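Local coordinates for protein GDP-mannose-dependent alpha-(1-6)-phosphatidylinositol monomannoside mannosyltransferase (Corynebacterium glutamicum, PDB 3OKC) that belongs to the glycosyltransferases of the GT-B fold, with two Rossmann-like domains, and binds guanosine-5'-diphosphate against the second of them, at residues A[215-220]-A[232-237]; A[202-207]-A[274-279]; A[135-140]-A[157-162]; A[113-118]-A[139-144]. All coordinates share one frame; numbering follows the deposited sequence.

Interaction 1 of 4, residues A[215-220]-A[232-237]; sequences SLIKAM and LLIVGS. With GDP (guanosine-5'-diphosphate), chain B.
Leu232, at the start of the strand segment, meets three side chains of the helix segment 215-220, and every contact across the pair is apolar. One of its methyls, CD1, lies 3.9 Å from Leu216 CG, while its CD2 packs between Leu216 CB and Met220 CG and reaches Ile217 CG1 at 4.0 Å. The thioether meets the base of the same side chain: Met220, bent at chi2 and chi3, sets SD 3.9 Å from Leu232 CB. Two residues further along the strand, Ile217 CD1 touches Ile234 CD1 at 3.8 Å, the two side chains crossing at about a right angle. Helix and strand run nearly antiparallel, at 163°, as expected in the beta-alpha-beta unit of strand 200-204, helix 213-226 and strand 231-235. On the other side of the strand, Val235 CG1 approaches GDP O6 at 3.4 Å. With no hydrogen bond between the segments, the helix is held on this face of the sheet by the fit of buried branched chains and a flexible thioether.

Interaction 2 of 4, residues A[202-207]-A[274-279]; sequences ACNSRL and DIFAMP. With GDP (guanosine-5'-diphosphate), chain B.
The Phe276 ring leans over the backbone of strand 200-204: Asn204 O lies at its edge, in plane, whereas Ala202 O and Asn204 N approach obliquely, with Phe276 CD2 3.4 Å from Ala202 O and Phe276 CE2 3.5 Å from Asn204 N. The ring gets there because CG stands opposite the backbone N (chi1 173°), and Val295, Tyr296 and Ala299 of helix 294-301 also pack on it. The Asn204 amide is turned 61° from the ring plane, its ND2 being 4.0 Å from Phe276 CE2. At the edge of the Arg206 guanidinium, in plane, is GDP O1B; a weak hydrogen bond links Arg206 NH2 to GDP O3B at 3.4 Å. Strands 200-204 and 275-278 are parallel neighbours in the six-stranded sheet of the second Rossmann-like domain. Ala202 pairs with Phe276 there, its N donating to Ile275 O at 2.9 Å and its O accepting from Ala277 N at 3.0 Å. Beyond this bridge the contact passes to side chains. Cys203 SG lies 3.9 Å from Met278 CG, and that same CG is 3.6 Å from Ser205 OG.

Interaction 3 of 4, residues A[135-140]-A[157-162]; sequences RKIGTE and SAFGSH
Two helix ends meet here in the first Rossmann-like domain: the last turns of helix 128-140 pack against the C-terminal end of helix 149-159 and the loop that leaves it. Arg135 grips that end through two carbonyls. Its NH2 donates to Ser157 O at 2.7 Å, nearly in line with the C=O bond, and its NE donates to Ala158 O at 3.0 Å from well above the carbonyl plane. Bends at chi2 and chi3, both near +60°, fold the side chain round so that the guanidinium edge faces these oxygens, while Gly160 CA lies over one of its faces. Gly160, with positive phi, is where the chain leaves the helix. Having no side chain, Gly138 lets Phe159 O come within 3.4 Å of its CA in a CA-H...O contact. Next to it, Ile137 CG2 touches the edge of the Phe159 ring at CE2, 3.8 Å away, the two side chains lying side by side. Further along the loop, His162 ND1 donates to Gly138 O at 3.0 Å, meeting it in the carbonyl plane on a lone pair, and Thr139 O lies over one face of the imidazole, offset toward the rim. The carbonyls at a helix C-terminus carry the negative end of the helix dipole, so a cationic guanidinium set against them is probably favourable electrostatically as well as through its hydrogen bonds.

Interaction 4 of 4, residues A[113-118]-A[139-144]; sequences VIASTH and TEVDVL
Val113 O accepts two backbone hydrogen bonds from the opposing segment: Val143 N at 3.1 Å, in the carbonyl plane, and Asp142 N at 3.0 Å, tilted from it. The segments join neighbouring parallel strands, 112-116 and 143-146, of the seven-stranded Rossmann-like sheet, connected by a crossover that contains helix 128-140. Regular pairing follows with Ala115 N donating to Val143 O at 2.9 Å. Ahead of it the carboxylate takes the place of a strand carbonyl: Asp142 OD2 accepts from Val113 N at 2.7 Å through its anti lone pair. The same oxygen forms a salt bridge with Lys106, which probably favours the charged carboxylate. Ile114 and Val143 lie side by side on one face of the sheet. On the other, Val141 CG2 fills the angle between Val113 CG1 and Ala115 CB, 4.0 and 3.9 Å away. The Thr117 hydroxyl is hydrogen-bonded to Thr145 O, and with OG1 between the backbone N and carbonyl carbon (chi1 61°), its methyl CG2 is turned to Leu144 CD1, 3.6 Å away.

The four contacts fall into two pairs, one in each domain of the GT-B fold, on opposite sides of the chain's centre. Interactions 1 and 2, with centres 7 Å apart, share one sheet: Val235 N and Cys203 O, 2.8 Å apart, are probably hydrogen-bonded, as are Cys203 N and Leu233 O. Both reach GDP, interaction 1 at the base and interaction 2 by a weak bond at the diphosphate; Lys211 is hydrogen-bonded to the ligand as well. Interactions 3 and 4, centres 9 Å apart, share Thr139 and Glu140 and meet where Phe159 CE2 lies 3.8 Å from Leu144 CD2. Between the pairs, interactions 2 and 4 come to about 12 Å at their nearest atoms, and the Thr117 side chain is about 14 Å from GDP.

Interaction 1 of 4, residues A[215-220]-A[232-237]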
loop_
_atom_site.group_PDB
_atom_site.type_symbol
_atom_site.label_atom_id
_atom_site.label_comp_id
_atom_site.label_asym_id
_atom_site.label_seq_id
_atom_site.Cartn_x
_atom_site.Cartn_y
_atom_site.Cartn_z
ATOM N N SER A 215 -9.414 18.323 -5.318
ATOM C CA SER A 215 -8.349 19.303 -5.553
ATOM C C SER A 215 -7.900 19.328 -7.021
ATOM O O SER A 215 -7.684 20.398 -7.592
ATOM C CB SER A 215 -7.152 19.010 -4.648
ATOM O OG SER A 215 -7.495 19.121 -3.276
ATOM N N LEU A 216 -7.761 18.143 -7.615
ATOM C CA LEU A 216 -7.429 17.990 -9.032
ATOM C C LEU A 216 -8.460 18.649 -9.949
ATOM O O LEU A 216 -8.101 19.409 -10.853
ATOM C CB LEU A 216 -7.296 16.503 -9.377
ATOM C CG LEU A 216 -5.929 15.866 -9.662
ATOM C CD1 LEU A 216 -4.752 16.649 -9.102
ATOM C CD2 LEU A 216 -5.904 14.426 -9.181
ATOM N N ILE A 217 -9.735 18.357 -9.701
ATOM C CA ILE A 217 -10.853 18.908 -10.469
ATOM C C ILE A 217 -10.923 20.441 -10.393
ATOM O O ILE A 217 -11.237 21.104 -11.390
ATOM C CB ILE A 217 -12.194 18.255 -10.032
ATOM C CG1 ILE A 217 -12.289 16.826 -10.589
ATOM C CG2 ILE A 217 -13.389 19.103 -10.453
ATOM C CD1 ILE A 217 -13.368 15.971 -9.962
ATOM N N LYS A 218 -10.620 20.995 -9.220
ATOM C CA LYS A 218 -10.626 22.447 -9.016
ATOM C C LYS A 218 -9.422 23.150 -9.646
ATOM O O LYS A 218 -9.439 24.364 -9.866
ATOM C CB LYS A 218 -10.725 22.777 -7.526
ATOM C CG LYS A 218 -12.127 22.577 -6.969
ATOM C CD LYS A 218 -12.175 22.739 -5.462
ATOM C CE LYS A 218 -13.592 22.523 -4.958
ATOM N NZ LYS A 218 -13.748 22.932 -3.528
ATOM N N ALA A 219 -8.383 22.374 -9.929
ATOM C CA ALA A 219 -7.187 22.881 -10.580
ATOM C C ALA A 219 -7.321 22.838 -12.107
ATOM O O ALA A 219 -6.551 23.484 -12.814
ATOM C CB ALA A 219 -5.970 22.084 -10.124
ATOM N N MET A 220 -8.310 22.090 -12.603
ATOM C CA MET A 220 -8.487 21.890 -14.049
ATOM C C MET A 220 -8.799 23.140 -14.907
ATOM O O MET A 220 -8.246 23.272 -15.992
ATOM C CB MET A 220 -9.469 20.745 -14.348
ATOM C CG MET A 220 -8.884 19.340 -14.131
ATOM S SD MET A 220 -7.409 18.944 -15.110
ATOM C CE MET A 220 -8.124 18.782 -16.745
ATOM N N LEU A 232 -8.093 14.800 -17.453
ATOM C CA LEU A 232 -7.919 14.199 -16.146
ATOM C C LEU A 232 -8.700 12.895 -16.123
ATOM O O LEU A 232 -9.925 12.895 -16.252
ATOM C CB LEU A 232 -8.427 15.144 -15.051
ATOM C CG LEU A 232 -8.426 14.671 -13.592
ATOM C CD1 LEU A 232 -7.014 14.435 -13.093
ATOM C CD2 LEU A 232 -9.138 15.679 -12.704
ATOM N N LEU A 233 -7.986 11.784 -15.981
ATOM C CA LEU A 233 -8.624 10.483 -15.875
ATOM C C LEU A 233 -8.776 10.096 -14.411
ATOM O O LEU A 233 -7.797 9.961 -13.680
ATOM C CB LEU A 233 -7.850 9.408 -16.647
ATOM C CG LEU A 233 -7.485 9.667 -18.110
ATOM C CD1 LEU A 233 -6.791 8.450 -18.678
ATOM C CD2 LEU A 233 -8.711 10.039 -18.968
ATOM N N ILE A 234 -10.022 9.939 -13.988
ATOM C CA ILE A 234 -10.318 9.526 -12.636
ATOM C C ILE A 234 -10.664 8.039 -12.633
ATOM O O ILE A 234 -11.714 7.625 -13.130
ATOM C CB ILE A 234 -11.398 10.429 -12.000
ATOM C CG1 ILE A 234 -10.795 11.811 -11.723
ATOM C CG2 ILE A 234 -11.926 9.822 -10.706
ATOM C CD1 ILE A 234 -11.803 12.907 -11.599
ATOM N N VAL A 235 -9.741 7.245 -12.099
ATOM C CA VAL A 235 -9.875 5.799 -12.088
ATOM C C VAL A 235 -10.126 5.342 -10.658
ATOM O O VAL A 235 -9.332 5.624 -9.751
ATOM C CB VAL A 235 -8.621 5.088 -12.689
ATOM C CG1 VAL A 235 -8.768 3.562 -12.637
ATOM C CG2 VAL A 235 -8.361 5.549 -14.127
ATOM N N GLY A 236 -11.246 4.646 -10.468
ATOM C CA GLY A 236 -11.639 4.152 -9.158
ATOM C C GLY A 236 -13.117 4.335 -8.880
ATOM O O GLY A 236 -13.840 4.965 -9.659
ATOM N N SER A 237 -13.565 3.766 -7.765
ATOM C CA SER A 237 -14.936 3.929 -7.293
ATOM C C SER A 237 -14.953 4.355 -5.824
ATOM O O SER A 237 -13.941 4.246 -5.125
ATOM C CB SER A 237 -15.727 2.633 -7.489
ATOM O OG SER A 237 -15.095 1.553 -6.828
HETATM P PB GDP B . -5.140 2.702 0.069
HETATM O O1B GDP B . -6.152 1.869 -0.567
HETATM O O2B GDP B . -4.539 2.050 0.946
HETATM O O3B GDP B . -5.718 3.660 0.627
HETATM O O3A GDP B . -4.208 3.217 -0.923
HETATM P PA GDP B . -3.164 2.470 -1.621
HETATM O O1A GDP B . -2.267 2.123 -0.820
HETATM O O2A GDP B . -2.645 3.221 -2.488
HETATM O "O5'" GDP B . -3.702 1.282 -2.266
HETATM C "C5'" GDP B . -4.601 1.374 -3.374
HETATM C "C4'" GDP B . -4.539 0.114 -4.230
HETATM O "O4'" GDP B . -5.788 -0.079 -4.918
HETATM C "C3'" GDP B . -3.447 0.239 -5.286
HETATM O "O3'" GDP B . -2.680 -0.968 -5.344
HETATM C "C2'" GDP B . -4.192 0.442 -6.589
HETATM O "O2'" GDP B . -3.508 -0.180 -7.679
HETATM C "C1'" GDP B . -5.559 -0.184 -6.330
HETATM N N9 GDP B . -6.610 0.482 -7.151
HETATM C C8 GDP B . -7.106 1.725 -7.001
HETATM N N7 GDP B . -8.041 1.948 -7.958
HETATM C C5 GDP B . -8.126 0.829 -8.714
HETATM C C6 GDP B . -8.893 0.467 -9.820
HETATM O O6 GDP B . -9.716 1.271 -10.310
HETATM N N1 GDP B . -8.743 -0.764 -10.366
HETATM C C2 GDP B . -7.855 -1.649 -9.846
HETATM N N2 GDP B . -7.714 -2.876 -10.402
HETATM N N3 GDP B . -7.099 -1.316 -8.774
HETATM C C4 GDP B . -7.219 -0.089 -8.199
#

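Interaction 2 of 4, residues A[202-207]-A[274-279]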
loop_
_atom_site.group_PDB
_atom_site.type_symbol
_atom_site.label_atom_id
_atom_site.label_comp_id
_atom_site.label_asym_id
_atom_site.label_seq_id
_atom_site.Cartn_x
_atom_site.Cartn_y
_atom_site.Cartn_z
ATOM N N ALA A 202 -3.420 11.244 -14.861
ATOM C CA ALA A 202 -4.085 10.072 -14.297
ATOM C C ALA A 202 -4.162 10.130 -12.780
ATOM O O ALA A 202 -3.179 10.448 -12.111
ATOM C CB ALA A 202 -3.389 8.790 -14.751
ATOM N N CYS A 203 -5.344 9.845 -12.243
ATOM C CA CYS A 203 -5.499 9.638 -10.807
ATOM C C CYS A 203 -6.186 8.300 -10.554
ATOM O O CYS A 203 -7.376 8.136 -10.849
ATOM C CB CYS A 203 -6.274 10.783 -10.145
ATOM S SG CYS A 203 -6.342 10.634 -8.321
ATOM N N ASN A 204 -5.418 7.340 -10.042
ATOM C CA ASN A 204 -5.947 6.043 -9.631
ATOM C C ASN A 204 -5.974 5.990 -8.114
ATOM O O ASN A 204 -4.930 6.130 -7.474
ATOM C CB ASN A 204 -5.087 4.893 -10.175
ATOM C CG ASN A 204 -4.744 5.054 -11.651
ATOM O OD1 ASN A 204 -5.541 5.562 -12.441
ATOM N ND2 ASN A 204 -3.540 4.621 -12.027
ATOM N N SER A 205 -7.168 5.812 -7.551
ATOM C CA SER A 205 -7.400 5.772 -6.101
ATOM C C SER A 205 -8.898 5.661 -5.828
ATOM O O SER A 205 -9.712 6.044 -6.665
ATOM C CB SER A 205 -6.859 7.028 -5.400
ATOM O OG SER A 205 -5.466 6.939 -5.132
ATOM N N ARG A 206 -9.257 5.139 -4.657
ATOM C CA ARG A 206 -10.650 5.121 -4.212
ATOM C C ARG A 206 -11.181 6.547 -4.198
ATOM O O ARG A 206 -10.450 7.484 -3.873
ATOM C CB ARG A 206 -10.780 4.508 -2.813
ATOM C CG ARG A 206 -10.394 3.035 -2.722
ATOM C CD ARG A 206 -10.494 2.496 -1.291
ATOM N NE ARG A 206 -9.556 3.160 -0.380
ATOM C CZ ARG A 206 -9.903 4.014 0.585
ATOM N NH1 ARG A 206 -11.179 4.315 0.798
ATOM N NH2 ARG A 206 -8.966 4.560 1.350
ATOM N N LEU A 207 -12.444 6.712 -4.571
ATOM C CA LEU A 207 -13.049 8.039 -4.598
ATOM C C LEU A 207 -13.534 8.418 -3.203
ATOM O O LEU A 207 -14.675 8.141 -2.829
ATOM C CB LEU A 207 -14.176 8.121 -5.638
ATOM C CG LEU A 207 -13.851 7.668 -7.067
ATOM C CD1 LEU A 207 -15.052 7.867 -7.982
ATOM C CD2 LEU A 207 -12.621 8.373 -7.627
ATOM N N ASP A 274 0.722 11.055 -18.999
ATOM C CA ASP A 274 1.855 11.966 -18.962
ATOM C C ASP A 274 2.275 12.271 -17.528
ATOM O O ASP A 274 3.463 12.363 -17.228
ATOM C CB ASP A 274 1.525 13.238 -19.746
ATOM C CG ASP A 274 1.451 12.983 -21.249
ATOM O OD1 ASP A 274 2.463 12.493 -21.815
ATOM O OD2 ASP A 274 0.387 13.259 -21.862
ATOM N N ILE A 275 1.287 12.413 -16.650
ATOM C CA ILE A 275 1.520 12.670 -15.230
ATOM C C ILE A 275 0.572 11.805 -14.402
ATOM O O ILE A 275 -0.562 11.556 -14.808
ATOM C CB ILE A 275 1.301 14.177 -14.874
ATOM C CG1 ILE A 275 2.205 15.077 -15.725
ATOM C CG2 ILE A 275 1.559 14.444 -13.383
ATOM C CD1 ILE A 275 1.816 16.549 -15.717
ATOM N N PHE A 276 1.052 11.330 -13.257
ATOM C CA PHE A 276 0.183 10.742 -12.237
ATOM C C PHE A 276 0.084 11.722 -11.081
ATOM O O PHE A 276 1.099 12.099 -10.496
ATOM C CB PHE A 276 0.716 9.390 -11.737
ATOM C CG PHE A 276 -0.069 8.827 -10.572
ATOM C CD1 PHE A 276 0.269 9.157 -9.257
ATOM C CD2 PHE A 276 -1.173 7.995 -10.794
ATOM C CE1 PHE A 276 -0.470 8.660 -8.184
ATOM C CE2 PHE A 276 -1.916 7.484 -9.726
ATOM C CZ PHE A 276 -1.570 7.821 -8.422
ATOM N N ALA A 277 -1.135 12.134 -10.749
ATOM C CA ALA A 277 -1.356 13.071 -9.637
ATOM C C ALA A 277 -2.357 12.528 -8.620
ATOM O O ALA A 277 -3.412 12.005 -8.987
ATOM C CB ALA A 277 -1.807 14.426 -10.161
ATOM N N MET A 278 -2.009 12.646 -7.341
ATOM C CA MET A 278 -2.913 12.309 -6.242
ATOM C C MET A 278 -2.495 13.164 -5.045
ATOM O O MET A 278 -1.690 12.727 -4.212
ATOM C CB MET A 278 -2.875 10.805 -5.922
ATOM C CG MET A 278 -4.082 10.266 -5.139
ATOM S SD MET A 278 -3.888 10.241 -3.340
ATOM C CE MET A 278 -2.854 8.799 -3.103
ATOM N N PRO A 279 -3.031 14.403 -4.966
ATOM C CA PRO A 279 -2.593 15.343 -3.937
ATOM C C PRO A 279 -3.325 15.090 -2.617
ATOM O O PRO A 279 -4.242 15.829 -2.254
ATOM C CB PRO A 279 -2.939 16.708 -4.541
ATOM C CG PRO A 279 -4.133 16.443 -5.406
ATOM C CD PRO A 279 -4.094 14.979 -5.815
HETATM P PB GDP B . -5.140 2.702 0.069
HETATM O O1B GDP B . -6.152 1.869 -0.567
HETATM O O2B GDP B . -4.539 2.050 0.946
HETATM O O3B GDP B . -5.718 3.660 0.627
HETATM O O3A GDP B . -4.208 3.217 -0.923
HETATM P PA GDP B . -3.164 2.470 -1.621
HETATM O O1A GDP B . -2.267 2.123 -0.820
HETATM O O2A GDP B . -2.645 3.221 -2.488
HETATM O "O5'" GDP B . -3.702 1.282 -2.266
HETATM C "C5'" GDP B . -4.601 1.374 -3.374
HETATM C "C4'" GDP B . -4.539 0.114 -4.230
HETATM O "O4'" GDP B . -5.788 -0.079 -4.918
HETATM C "C3'" GDP B . -3.447 0.239 -5.286
HETATM O "O3'" GDP B . -2.680 -0.968 -5.344
HETATM C "C2'" GDP B . -4.192 0.442 -6.589
HETATM O "O2'" GDP B . -3.508 -0.180 -7.679
HETATM C "C1'" GDP B . -5.559 -0.184 -6.330
HETATM N N9 GDP B . -6.610 0.482 -7.151
HETATM C C8 GDP B . -7.106 1.725 -7.001
HETATM N N7 GDP B . -8.041 1.948 -7.958
HETATM C C5 GDP B . -8.126 0.829 -8.714
HETATM C C6 GDP B . -8.893 0.467 -9.820
HETATM O O6 GDP B . -9.716 1.271 -10.310
HETATM N N1 GDP B . -8.743 -0.764 -10.366
HETATM C C2 GDP B . -7.855 -1.649 -9.846
HETATM N N2 GDP B . -7.714 -2.876 -10.402
HETATM N N3 GDP B . -7.099 -1.316 -8.774
HETATM C C4 GDP B . -7.219 -0.089 -8.199
#

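Interaction 3 of 4, residues A[135-140]-A[157-162]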
loop_
_atom_site.group_PDB
_atom_site.type_symbol
_atom_site.label_atom_id
_atom_site.label_comp_id
_atom_site.label_asym_id
_atom_site.label_seq_id
_atom_site.Cartn_x
_atom_site.Cartn_y
_atom_site.Cartn_z
ATOM N N ARG A 135 0.926 -0.991 24.300
ATOM C CA ARG A 135 2.040 -1.159 25.235
ATOM C C ARG A 135 2.274 -2.629 25.583
ATOM O O ARG A 135 3.417 -3.080 25.653
ATOM C CB ARG A 135 1.819 -0.322 26.505
ATOM C CG ARG A 135 2.964 -0.360 27.517
ATOM C CD ARG A 135 4.305 0.055 26.904
ATOM N NE ARG A 135 4.301 1.438 26.429
ATOM C CZ ARG A 135 4.641 2.494 27.164
ATOM N NH1 ARG A 135 5.022 2.343 28.426
ATOM N NH2 ARG A 135 4.605 3.707 26.635
ATOM N N LYS A 136 1.185 -3.365 25.794
ATOM C CA LYS A 136 1.247 -4.785 26.129
ATOM C C LYS A 136 1.836 -5.593 24.974
ATOM O O LYS A 136 2.643 -6.499 25.197
ATOM C CB LYS A 136 -0.143 -5.312 26.504
ATOM C CG LYS A 136 -0.143 -6.729 27.062
ATOM C CD LYS A 136 -1.483 -7.078 27.698
ATOM N N ILE A 137 1.428 -5.255 23.751
ATOM C CA ILE A 137 1.993 -5.838 22.535
ATOM C C ILE A 137 3.495 -5.552 22.471
ATOM O O ILE A 137 4.294 -6.466 22.272
ATOM C CB ILE A 137 1.261 -5.321 21.255
ATOM C CG1 ILE A 137 -0.154 -5.907 21.176
ATOM C CG2 ILE A 137 2.059 -5.649 19.974
ATOM C CD1 ILE A 137 -1.111 -5.142 20.269
ATOM N N GLY A 138 3.863 -4.288 22.669
ATOM C CA GLY A 138 5.256 -3.849 22.627
ATOM C C GLY A 138 6.199 -4.578 23.570
ATOM O O GLY A 138 7.335 -4.867 23.201
ATOM N N THR A 139 5.730 -4.882 24.782
ATOM C CA THR A 139 6.537 -5.610 25.768
ATOM C C THR A 139 6.770 -7.085 25.407
ATOM O O THR A 139 7.738 -7.688 25.860
ATOM C CB THR A 139 5.952 -5.512 27.211
ATOM O OG1 THR A 139 4.665 -6.139 27.266
ATOM C CG2 THR A 139 5.817 -4.063 27.650
ATOM N N GLU A 140 5.896 -7.652 24.580
ATOM C CA GLU A 140 5.951 -9.077 24.243
ATOM C C GLU A 140 6.539 -9.369 22.860
ATOM O O GLU A 140 6.879 -10.516 22.551
ATOM C CB GLU A 140 4.557 -9.691 24.359
ATOM C CG GLU A 140 4.038 -9.768 25.792
ATOM C CD GLU A 140 2.595 -10.240 25.879
ATOM O OE1 GLU A 140 1.957 -10.463 24.819
ATOM O OE2 GLU A 140 2.097 -10.388 27.019
ATOM N N SER A 157 5.714 5.779 20.782
ATOM C CA SER A 157 5.690 5.918 22.242
ATOM C C SER A 157 4.632 5.040 22.919
ATOM O O SER A 157 4.763 4.706 24.093
ATOM C CB SER A 157 5.511 7.383 22.651
ATOM O OG SER A 157 4.208 7.846 22.337
ATOM N N ALA A 158 3.586 4.678 22.178
ATOM C CA ALA A 158 2.545 3.784 22.690
ATOM C C ALA A 158 3.067 2.359 22.868
ATOM O O ALA A 158 2.745 1.700 23.854
ATOM C CB ALA A 158 1.322 3.800 21.779
ATOM N N PHE A 159 3.879 1.902 21.915
ATOM C CA PHE A 159 4.478 0.566 21.956
ATOM C C PHE A 159 5.623 0.442 22.965
ATOM O O PHE A 159 5.903 -0.651 23.465
ATOM C CB PHE A 159 4.966 0.152 20.561
ATOM C CG PHE A 159 3.869 -0.313 19.649
ATOM C CD1 PHE A 159 3.382 0.518 18.643
ATOM C CD2 PHE A 159 3.324 -1.585 19.787
ATOM C CE1 PHE A 159 2.363 0.088 17.793
ATOM C CE2 PHE A 159 2.306 -2.022 18.944
ATOM C CZ PHE A 159 1.825 -1.182 17.943
ATOM N N GLY A 160 6.281 1.564 23.254
ATOM C CA GLY A 160 7.400 1.587 24.194
ATOM C C GLY A 160 8.719 1.270 23.520
ATOM O O GLY A 160 8.807 1.246 22.291
ATOM N N SER A 161 9.745 1.009 24.324
ATOM C CA SER A 161 11.098 0.813 23.804
ATOM C C SER A 161 11.600 -0.639 23.783
ATOM O O SER A 161 12.721 -0.890 23.331
ATOM C CB SER A 161 12.092 1.702 24.561
ATOM O OG SER A 161 12.097 1.393 25.943
ATOM N N HIS A 162 10.785 -1.589 24.248
ATOM C CA HIS A 162 11.194 -3.003 24.244
ATOM C C HIS A 162 11.488 -3.608 22.856
ATOM O O HIS A 162 12.498 -4.308 22.702
ATOM C CB HIS A 162 10.209 -3.899 25.004
ATOM C CG HIS A 162 10.546 -5.356 24.920
ATOM N ND1 HIS A 162 9.933 -6.213 24.032
ATOM C CD2 HIS A 162 11.458 -6.100 25.591
ATOM C CE1 HIS A 162 10.440 -7.426 24.171
ATOM N NE2 HIS A 162 11.369 -7.384 25.110
#

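Interaction 4 of 4, residues A[113-118]-A[139-144]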
loop_
_atom_site.group_PDB
_atom_site.type_symbol
_atom_site.label_atom_id
_atom_site.label_comp_id
_atom_site.label_asym_id
_atom_site.label_seq_id
_atom_site.Cartn_x
_atom_site.Cartn_y
_atom_site.Cartn_z
ATOM N N VAL A 113 9.439 -13.077 18.058
ATOM C CA VAL A 113 8.074 -12.673 17.721
ATOM C C VAL A 113 8.110 -11.349 16.953
ATOM O O VAL A 113 8.684 -10.364 17.421
ATOM C CB VAL A 113 7.164 -12.559 18.981
ATOM C CG1 VAL A 113 5.756 -12.142 18.591
ATOM C CG2 VAL A 113 7.128 -13.875 19.753
ATOM N N ILE A 114 7.520 -11.355 15.760
ATOM C CA ILE A 114 7.417 -10.168 14.913
ATOM C C ILE A 114 5.938 -9.790 14.798
ATOM O O ILE A 114 5.075 -10.666 14.718
ATOM C CB ILE A 114 8.006 -10.402 13.477
ATOM C CG1 ILE A 114 9.397 -11.046 13.522
ATOM C CG2 ILE A 114 8.055 -9.101 12.663
ATOM C CD1 ILE A 114 9.394 -12.544 13.302
ATOM N N ALA A 115 5.651 -8.493 14.819
ATOM C CA ALA A 115 4.302 -7.997 14.553
ATOM C C ALA A 115 4.356 -6.838 13.558
ATOM O O ALA A 115 5.199 -5.937 13.686
ATOM C CB ALA A 115 3.611 -7.575 15.847
ATOM N N SER A 116 3.471 -6.874 12.563
ATOM C CA SER A 116 3.414 -5.817 11.555
ATOM C C SER A 116 2.265 -4.837 11.781
ATOM O O SER A 116 1.117 -5.237 11.962
ATOM C CB SER A 116 3.352 -6.402 10.142
ATOM O OG SER A 116 4.582 -7.023 9.787
ATOM N N THR A 117 2.596 -3.550 11.786
ATOM C CA THR A 117 1.592 -2.496 11.830
ATOM C C THR A 117 1.326 -1.984 10.426
ATOM O O THR A 117 2.149 -2.151 9.520
ATOM C CB THR A 117 2.030 -1.301 12.693
ATOM O OG1 THR A 117 3.227 -0.735 12.147
ATOM C CG2 THR A 117 2.247 -1.719 14.148
ATOM N N HIS A 118 0.163 -1.363 10.253
ATOM C CA HIS A 118 -0.205 -0.736 8.994
ATOM C C HIS A 118 -0.778 0.646 9.307
ATOM O O HIS A 118 -0.069 1.492 9.864
ATOM C CB HIS A 118 -1.176 -1.636 8.217
ATOM C CG HIS A 118 -0.701 -3.050 8.096
ATOM N ND1 HIS A 118 0.029 -3.501 7.017
ATOM C CD2 HIS A 118 -0.805 -4.101 8.944
ATOM C CE1 HIS A 118 0.336 -4.773 7.196
ATOM N NE2 HIS A 118 -0.155 -5.160 8.359
ATOM N N THR A 139 5.730 -4.882 24.782
ATOM C CA THR A 139 6.537 -5.610 25.768
ATOM C C THR A 139 6.770 -7.085 25.407
ATOM O O THR A 139 7.738 -7.688 25.860
ATOM C CB THR A 139 5.952 -5.512 27.211
ATOM O OG1 THR A 139 4.665 -6.139 27.266
ATOM C CG2 THR A 139 5.817 -4.063 27.650
ATOM N N GLU A 140 5.896 -7.652 24.580
ATOM C CA GLU A 140 5.951 -9.077 24.243
ATOM C C GLU A 140 6.539 -9.369 22.860
ATOM O O GLU A 140 6.879 -10.516 22.551
ATOM C CB GLU A 140 4.557 -9.691 24.359
ATOM C CG GLU A 140 4.038 -9.768 25.792
ATOM C CD GLU A 140 2.595 -10.240 25.879
ATOM O OE1 GLU A 140 1.957 -10.463 24.819
ATOM O OE2 GLU A 140 2.097 -10.388 27.019
ATOM N N VAL A 141 6.658 -8.326 22.042
ATOM C CA VAL A 141 7.118 -8.440 20.663
ATOM C C VAL A 141 8.580 -7.990 20.545
ATOM O O VAL A 141 8.970 -6.958 21.102
ATOM C CB VAL A 141 6.194 -7.628 19.709
ATOM C CG1 VAL A 141 6.868 -7.337 18.391
ATOM C CG2 VAL A 141 4.885 -8.366 19.473
ATOM N N ASP A 142 9.378 -8.777 19.826
ATOM C CA ASP A 142 10.798 -8.486 19.620
ATOM C C ASP A 142 11.032 -7.526 18.448
ATOM O O ASP A 142 11.931 -6.684 18.501
ATOM C CB ASP A 142 11.581 -9.788 19.408
ATOM C CG ASP A 142 11.290 -10.831 20.484
ATOM O OD1 ASP A 142 11.624 -10.591 21.667
ATOM O OD2 ASP A 142 10.723 -11.892 20.153
ATOM N N VAL A 143 10.228 -7.663 17.394
ATOM C CA VAL A 143 10.340 -6.822 16.201
ATOM C C VAL A 143 8.974 -6.242 15.829
ATOM O O VAL A 143 8.009 -6.983 15.623
ATOM C CB VAL A 143 10.939 -7.595 14.982
ATOM C CG1 VAL A 143 11.059 -6.684 13.763
ATOM C CG2 VAL A 143 12.302 -8.202 15.317
ATOM N N LEU A 144 8.904 -4.916 15.757
ATOM C CA LEU A 144 7.693 -4.213 15.342
ATOM C C LEU A 144 7.976 -3.540 13.999
ATOM O O LEU A 144 8.831 -2.653 13.911
ATOM C CB LEU A 144 7.290 -3.186 16.413
ATOM C CG LEU A 144 5.880 -2.583 16.567
ATOM C CD1 LEU A 144 5.607 -1.468 15.548
ATOM C CD2 LEU A 144 4.765 -3.641 16.555
#